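Local coordinates for cell shape-determining protein MreC (Streptococcus pneumoniae, PDB 2QF4), which helps to form and maintain cell shape, probably as part of the elongasome that makes peripheral peptidoglycan, and is seen here as its major extracellular domain, at residues S107-G119 against A126-H138. Numbering follows the deposited sequence.
Sequences SDISAGDKVTTGG and ADIPVGEVVATTH. With EDO (1,2-ethanediol), chain E; EDO (1,2-ethanediol), chain D.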
ATOM      1  N   SER A 107     -14.225  -0.129  16.536  1.00 13.01           N
ATOM      2  CA  SER A 107     -15.405  -0.075  15.666  1.00 14.05           C
ATOM      3  C   SER A 107     -15.659  -1.390  14.978  1.00 13.20           C
ATOM      4  O   SER A 107     -14.719  -2.076  14.552  1.00 12.89           O
ATOM      5  CB  SER A 107     -15.243   0.969  14.533  1.00 14.11           C
ATOM      6  OG  SER A 107     -16.378   0.912  13.638  1.00 15.78           O
ATOM      7  N   ASP A 108     -16.927  -1.706  14.762  1.00 13.88           N
ATOM      8  CA  ASP A 108     -17.269  -2.778  13.858  1.00 14.12           C
ATOM      9  C   ASP A 108     -16.617  -2.525  12.495  1.00 13.40           C
ATOM     10  O   ASP A 108     -16.485  -1.394  12.043  1.00 12.61           O
ATOM     11  CB  ASP A 108     -18.783  -2.886  13.668  1.00 15.87           C
ATOM     12  CG  ASP A 108     -19.523  -3.361  14.899  1.00 19.55           C
ATOM     13  OD1 ASP A 108     -18.912  -3.785  15.904  1.00 21.68           O
ATOM     14  OD2 ASP A 108     -20.773  -3.299  14.833  1.00 25.90           O
ATOM     15  N   ILE A 109     -16.214  -3.615  11.853  1.00 12.21           N
ATOM     16  CA  ILE A 109     -15.649  -3.593  10.517  1.00 12.53           C
ATOM     17  C   ILE A 109     -16.336  -4.708   9.761  1.00 12.79           C
ATOM     18  O   ILE A 109     -16.454  -5.816  10.287  1.00 14.61           O
ATOM     19  CB  ILE A 109     -14.119  -3.782  10.557  1.00 12.31           C
ATOM     20  CG1 ILE A 109     -13.422  -2.572  11.191  1.00 12.51           C
ATOM     21  CG2 ILE A 109     -13.541  -4.022   9.136  1.00 14.88           C
ATOM     22  CD1 ILE A 109     -11.946  -2.799  11.464  1.00 13.38           C
ATOM     23  N   SER A 110     -16.856  -4.408   8.579  1.00 12.88           N
ATOM     24  CA  SER A 110     -17.703  -5.341   7.830  1.00 13.08           C
ATOM     25  C   SER A 110     -17.127  -5.623   6.466  1.00 11.06           C
ATOM     26  O   SER A 110     -16.520  -4.758   5.828  1.00 10.21           O
ATOM     27  CB  SER A 110     -19.070  -4.693   7.619  1.00 13.71           C
ATOM     28  OG  SER A 110     -19.721  -4.387   8.833  1.00 18.55           O
ATOM     29  N   ALA A 111     -17.452  -6.790   5.953  1.00 11.21           N
ATOM     30  CA  ALA A 111     -17.130  -7.130   4.584  1.00 10.95           C
ATOM     31  C   ALA A 111     -17.637  -6.028   3.644  1.00 10.60           C
ATOM     32  O   ALA A 111     -18.782  -5.553   3.784  1.00 12.18           O
ATOM     33  CB  ALA A 111     -17.758  -8.484   4.249  1.00 11.97           C
ATOM     34  N   GLY A 112     -16.822  -5.629   2.688  1.00 10.48           N
ATOM     35  CA  GLY A 112     -17.148  -4.572   1.747  1.00 11.34           C
ATOM     36  C   GLY A 112     -16.663  -3.202   2.147  1.00 11.65           C
ATOM     37  O   GLY A 112     -16.609  -2.318   1.289  1.00 12.71           O
ATOM     38  N   ASP A 113     -16.293  -2.982   3.404  1.00 10.24           N
ATOM     39  CA  ASP A 113     -15.828  -1.662   3.811  1.00 10.54           C
ATOM     40  C   ASP A 113     -14.589  -1.301   2.977  1.00  9.75           C
ATOM     41  O   ASP A 113     -13.691  -2.132   2.739  1.00 10.38           O
ATOM     42  CB  ASP A 113     -15.497  -1.611   5.290  1.00  9.90           C
ATOM     43  CG  ASP A 113     -16.727  -1.598   6.208  1.00 10.93           C
ATOM     44  OD1 ASP A 113     -17.854  -1.389   5.736  1.00 13.73           O
ATOM     45  OD2 ASP A 113     -16.512  -1.758   7.433  1.00 11.69           O
ATOM     46  N   LYS A 114     -14.520  -0.060   2.541  1.00  9.43           N
ATOM     47  CA  LYS A 114     -13.452   0.360   1.658  1.00 10.02           C
ATOM     48  C   LYS A 114     -12.183   0.703   2.409  1.00  9.04           C
ATOM     49  O   LYS A 114     -12.201   1.359   3.444  1.00  9.67           O
ATOM     50  CB  LYS A 114     -13.890   1.575   0.830  1.00 13.10           C
ATOM     51  CG  LYS A 114     -15.064   1.275  -0.114  1.00 16.52           C
ATOM     52  CD  LYS A 114     -14.689   0.314  -1.214  1.00 22.41           C
ATOM     53  CE  LYS A 114     -15.692   0.345  -2.397  1.00 24.90           C
ATOM     54  NZ  LYS A 114     -17.103   0.095  -1.994  1.00 31.80           N
ATOM     55  N   VAL A 115     -11.056   0.285   1.832  1.00  8.70           N
ATOM     56  CA  VAL A 115      -9.740   0.488   2.385  1.00  8.15           C
ATOM     57  C   VAL A 115      -8.928   1.338   1.438  1.00  8.30           C
ATOM     58  O   VAL A 115      -8.893   1.054   0.235  1.00  8.83           O
ATOM     59  CB  VAL A 115      -9.013  -0.864   2.634  1.00  8.66           C
ATOM     60  CG1 VAL A 115      -7.698  -0.663   3.360  1.00  8.90           C
ATOM     61  CG2 VAL A 115      -9.914  -1.808   3.379  1.00  9.84           C
ATOM     62  N   THR A 116      -8.344   2.401   1.972  1.00  8.44           N
ATOM     63  CA  THR A 116      -7.523   3.335   1.206  1.00  8.27           C
ATOM     64  C   THR A 116      -6.252   3.611   2.017  1.00  7.87           C
ATOM     65  O   THR A 116      -6.135   3.238   3.178  1.00  8.38           O
ATOM     66  CB  THR A 116      -8.291   4.654   0.922  1.00  9.18           C
ATOM     67  OG1 THR A 116      -8.712   5.215   2.173  1.00 10.33           O
ATOM     68  CG2 THR A 116      -9.465   4.392   0.035  1.00 11.20           C
ATOM     69  N   THR A 117      -5.271   4.276   1.402  1.00  7.74           N
ATOM     70  CA  THR A 117      -4.086   4.624   2.164  1.00  7.94           C
ATOM     71  C   THR A 117      -4.446   5.704   3.183  1.00  7.95           C
ATOM     72  O   THR A 117      -5.325   6.537   2.973  1.00  8.63           O
ATOM     73  CB  THR A 117      -2.923   5.024   1.291  1.00  7.33           C
ATOM     74  OG1 THR A 117      -3.303   6.123   0.429  1.00  8.22           O
ATOM     75  CG2 THR A 117      -2.443   3.826   0.447  1.00  9.36           C
ATOM     76  N   GLY A 118      -3.784   5.658   4.328  1.00  8.06           N
ATOM     77  CA  GLY A 118      -4.068   6.541   5.436  1.00  8.78           C
ATOM     78  C   GLY A 118      -3.278   7.811   5.514  1.00  9.54           C
ATOM     79  O   GLY A 118      -3.703   8.781   6.144  1.00  9.95           O
ATOM     80  N   GLY A 119      -2.101   7.830   4.905  1.00  8.91           N
ATOM     81  CA  GLY A 119      -1.224   9.012   4.915  1.00  9.76           C
ATOM     82  C   GLY A 119      -0.398   9.237   6.169  1.00  9.65           C
ATOM     83  O   GLY A 119       0.305  10.232   6.230  1.00 11.09           O
ATOM     84  N   ALA A 126      -2.406   9.838   1.466  1.00  9.43           N
ATOM     85  CA  ALA A 126      -3.694   9.274   1.793  1.00  9.72           C
ATOM     86  C   ALA A 126      -4.598   9.096   0.572  1.00  9.70           C
ATOM     87  O   ALA A 126      -4.372   9.692  -0.480  1.00 10.40           O
ATOM     88  CB  ALA A 126      -4.389  10.179   2.844  1.00 10.93           C
ATOM     89  N   ASP A 127      -5.613   8.242   0.727  1.00  9.62           N
ATOM     90  CA  ASP A 127      -6.772   8.149  -0.153  1.00  9.99           C
ATOM     91  C   ASP A 127      -6.561   7.356  -1.434  1.00 10.47           C
ATOM     92  O   ASP A 127      -7.449   7.282  -2.262  1.00 12.10           O
ATOM     93  CB  ASP A 127      -7.371   9.551  -0.451  1.00 11.34           C
ATOM     94  CG  ASP A 127      -7.744  10.297   0.810  1.00 13.98           C
ATOM     95  OD1 ASP A 127      -8.249   9.715   1.761  1.00 15.78           O
ATOM     96  OD2 ASP A 127      -7.511  11.527   0.864  1.00 21.11           O
ATOM     97  N   ILE A 128      -5.433   6.694  -1.584  1.00  9.31           N
ATOM     98  CA  ILE A 128      -5.228   5.821  -2.719  1.00  9.46           C
ATOM     99  C   ILE A 128      -6.026   4.531  -2.460  1.00  8.67           C
ATOM    100  O   ILE A 128      -5.905   3.943  -1.384  1.00  8.62           O
ATOM    101  CB  ILE A 128      -3.752   5.454  -2.885  1.00  8.88           C
ATOM    102  CG1 ILE A 128      -2.903   6.697  -3.138  1.00 10.08           C
ATOM    103  CG2 ILE A 128      -3.575   4.429  -4.011  1.00 10.04           C
ATOM    104  CD1 ILE A 128      -1.391   6.443  -3.012  1.00 11.86           C
ATOM    105  N   PRO A 129      -6.851   4.078  -3.425  1.00  8.76           N
ATOM    106  CA  PRO A 129      -7.594   2.824  -3.218  1.00  8.96           C
ATOM    107  C   PRO A 129      -6.654   1.656  -2.951  1.00  8.47           C
ATOM    108  O   PRO A 129      -5.680   1.472  -3.675  1.00  9.11           O
ATOM    109  CB  PRO A 129      -8.372   2.644  -4.534  1.00 10.02           C
ATOM    110  CG  PRO A 129      -8.499   4.040  -5.050  1.00 10.80           C
ATOM    111  CD  PRO A 129      -7.211   4.698  -4.707  1.00 10.26           C
ATOM    112  N   VAL A 130      -7.023   0.832  -1.975  1.00  8.09           N
ATOM    113  CA  VAL A 130      -6.307  -0.415  -1.642  1.00  8.88           C
ATOM    114  C   VAL A 130      -7.159  -1.643  -1.929  1.00  8.66           C
ATOM    115  O   VAL A 130      -6.708  -2.565  -2.620  1.00  8.74           O
ATOM    116  CB  VAL A 130      -5.841  -0.398  -0.179  1.00  8.32           C
ATOM    117  CG1 VAL A 130      -5.137  -1.710   0.199  1.00  9.44           C
ATOM    118  CG2 VAL A 130      -4.881   0.755   0.029  1.00  9.87           C
ATOM    119  N   GLY A 131      -8.386  -1.653  -1.430  1.00  8.85           N
ATOM    120  CA  GLY A 131      -9.270  -2.791  -1.629  1.00  9.04           C
ATOM    121  C   GLY A 131     -10.473  -2.707  -0.746  1.00  8.86           C
ATOM    122  O   GLY A 131     -10.845  -1.623  -0.303  1.00  9.85           O
ATOM    123  N   GLU A 132     -11.075  -3.869  -0.502  1.00  8.56           N
ATOM    124  CA  GLU A 132     -12.262  -3.937   0.339  1.00 10.34           C
ATOM    125  C   GLU A 132     -12.073  -5.017   1.373  1.00  8.68           C
ATOM    126  O   GLU A 132     -11.427  -6.047   1.123  1.00  9.12           O
ATOM    127  CB  GLU A 132     -13.517  -4.191  -0.463  1.00 12.05           C
ATOM    128  CG  GLU A 132     -13.606  -5.494  -1.131  1.00 18.44           C
ATOM    129  CD  GLU A 132     -14.907  -5.683  -1.897  1.00 20.24           C
ATOM    130  OE1 GLU A 132     -15.863  -4.894  -1.694  1.00 26.69           O
ATOM    131  OE2 GLU A 132     -14.952  -6.635  -2.712  1.00 30.23           O
ATOM    132  N   VAL A 133     -12.645  -4.787   2.557  1.00  8.69           N
ATOM    133  CA  VAL A 133     -12.549  -5.739   3.628  1.00  8.72           C
ATOM    134  C   VAL A 133     -13.208  -7.052   3.267  1.00  9.25           C
ATOM    135  O   VAL A 133     -14.323  -7.075   2.720  1.00  9.09           O
ATOM    136  CB  VAL A 133     -13.202  -5.166   4.920  1.00  9.16           C
ATOM    137  CG1 VAL A 133     -13.315  -6.233   5.985  1.00 10.57           C
ATOM    138  CG2 VAL A 133     -12.401  -3.953   5.413  1.00  9.19           C
ATOM    139  N   VAL A 134     -12.534  -8.145   3.564  1.00  8.24           N
ATOM    140  CA  VAL A 134     -13.114  -9.485   3.580  1.00  8.77           C
ATOM    141  C   VAL A 134     -13.680  -9.789   4.957  1.00  8.95           C
ATOM    142  O   VAL A 134     -14.876 -10.027   5.103  1.00 10.69           O
ATOM    143  CB  VAL A 134     -12.078 -10.540   3.119  1.00  8.60           C
ATOM    144  CG1 VAL A 134     -12.601 -11.961   3.309  1.00  9.88           C
ATOM    145  CG2 VAL A 134     -11.697 -10.297   1.678  1.00 10.54           C
ATOM    146  N   ALA A 135     -12.830  -9.778   5.981  1.00  8.53           N
ATOM    147  CA  ALA A 135     -13.247 -10.135   7.346  1.00  9.24           C
ATOM    148  C   ALA A 135     -12.239  -9.650   8.351  1.00  8.45           C
ATOM    149  O   ALA A 135     -11.191  -9.127   7.988  1.00  8.94           O
ATOM    150  CB  ALA A 135     -13.441 -11.669   7.458  1.00 10.43           C
ATOM    151  N   THR A 136     -12.589  -9.817   9.611  1.00  8.64           N
ATOM    152  CA  THR A 136     -11.650  -9.628  10.687  1.00  8.84           C
ATOM    153  C   THR A 136     -11.393 -10.949  11.393  1.00  8.97           C
ATOM    154  O   THR A 136     -12.220 -11.852  11.382  1.00  9.43           O
ATOM    155  CB  THR A 136     -12.117  -8.592  11.716  1.00  9.78           C
ATOM    156  OG1 THR A 136     -13.250  -9.086  12.413  1.00 12.36           O
ATOM    157  CG2 THR A 136     -12.466  -7.268  11.063  1.00 11.62           C
ATOM    158  N   THR A 137     -10.231 -11.058  12.016  1.00  9.08           N
ATOM    159  CA  THR A 137      -9.912 -12.213  12.827  1.00  9.93           C
ATOM    160  C   THR A 137      -9.205 -11.711  14.078  1.00  9.59           C
ATOM    161  O   THR A 137      -8.859 -10.520  14.230  1.00  9.78           O
ATOM    162  CB  THR A 137      -9.117 -13.295  12.047  1.00  9.92           C
ATOM    163  OG1 THR A 137      -9.110 -14.511  12.806  1.00 11.54           O
ATOM    164  CG2 THR A 137      -7.689 -12.863  11.756  1.00 11.98           C
ATOM    165  N   HIS A 138      -9.069 -12.597  15.062  1.00 10.96           N
ATOM    166  CA  HIS A 138      -8.653 -12.181  16.413  1.00 12.00           C
ATOM    167  C   HIS A 138      -9.564 -11.049  16.890  1.00 12.13           C
ATOM    168  O   HIS A 138      -9.141 -10.108  17.545  1.00 12.51           O
ATOM    169  CB  HIS A 138      -7.182 -11.780  16.500  1.00 13.23           C
ATOM    170  CG  HIS A 138      -6.241 -12.781  15.905  1.00 15.10           C
ATOM    171  ND1 HIS A 138      -6.282 -14.119  16.225  1.00 17.73           N
ATOM    172  CD2 HIS A 138      -5.281 -12.645  14.965  1.00 16.38           C
ATOM    173  CE1 HIS A 138      -5.350 -14.756  15.542  1.00 18.57           C
ATOM    174  NE2 HIS A 138      -4.720 -13.885  14.775  1.00 19.91           N
TER
HETATM  175  C1  EDO E 603      -5.815   9.795  -4.872  1.00 36.66           C
HETATM  176  O1  EDO E 603      -6.265   8.444  -4.977  1.00 37.87           O
HETATM  177  C2  EDO E 603      -4.942   9.944  -3.636  1.00 35.28           C
HETATM  178  O2  EDO E 603      -3.675  10.475  -4.032  1.00 36.48           O
HETATM  179  C1  EDO D 602     -12.011 -14.188  16.559  1.00 23.92           C
HETATM  180  O1  EDO D 602     -12.262 -13.571  15.319  1.00 25.38           O
HETATM  181  C2  EDO D 602     -11.147 -15.405  16.431  1.00 17.26           C
HETATM  182  O2  EDO D 602      -9.941 -15.245  15.768  1.00 17.69           O
HETATM  183  O   HOH W   1     -16.969  -2.293  -1.385  1.00 33.30           O
HETATM  184  O   HOH W   2      -9.991   7.687   1.282  1.00 23.86           O
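V115 pairs with G131 in the antiparallel hairpin of strands 114-118 and 126-137, whose axes run at 137° to each other. V115 O takes both V130 N (2.9 Å) and G131 N (3.2 Å), from the same face of its carbonyl plane. This is a classic beta bulge, and it shifts the register by one before T116. Just before strand 114-118, the type II turn S110-D113 is bonded to V133: G112 N donates to V133 O, and V133 N to D113 O.

The apolar contacts centre on V115 and V133. V115 CG2 meets V133 CG2 at 3.9 Å, the two side chains crossing at about a right angle. V133 CG1 lies anti to its backbone N (chi1 171°) and touches I109 CG2. T136 CG2 packs against I109 CB. On the K114 and E132 side, one water donates to E132 OE1 and G112 O; K114 NZ also lies near it, at a doubtfully short 2.5 Å from the water O. T117 OG1 sits between its own N and carbonyl carbon (chi1 56°). There it accepts I128 N at 3.0 Å, and it also bonds V125 O.

The hairpin belongs to one of two six-stranded barrels, consistent with the alpha-lytic protease fold. V115 touches V149 and V133 touches V147 of strand 146-151. D113 OD2 is hydrogen-bonded to H79, and D127 OD1 makes a salt bridge to K76, both on strand 74-79. T117 and I128 reach L40 of the other barrel.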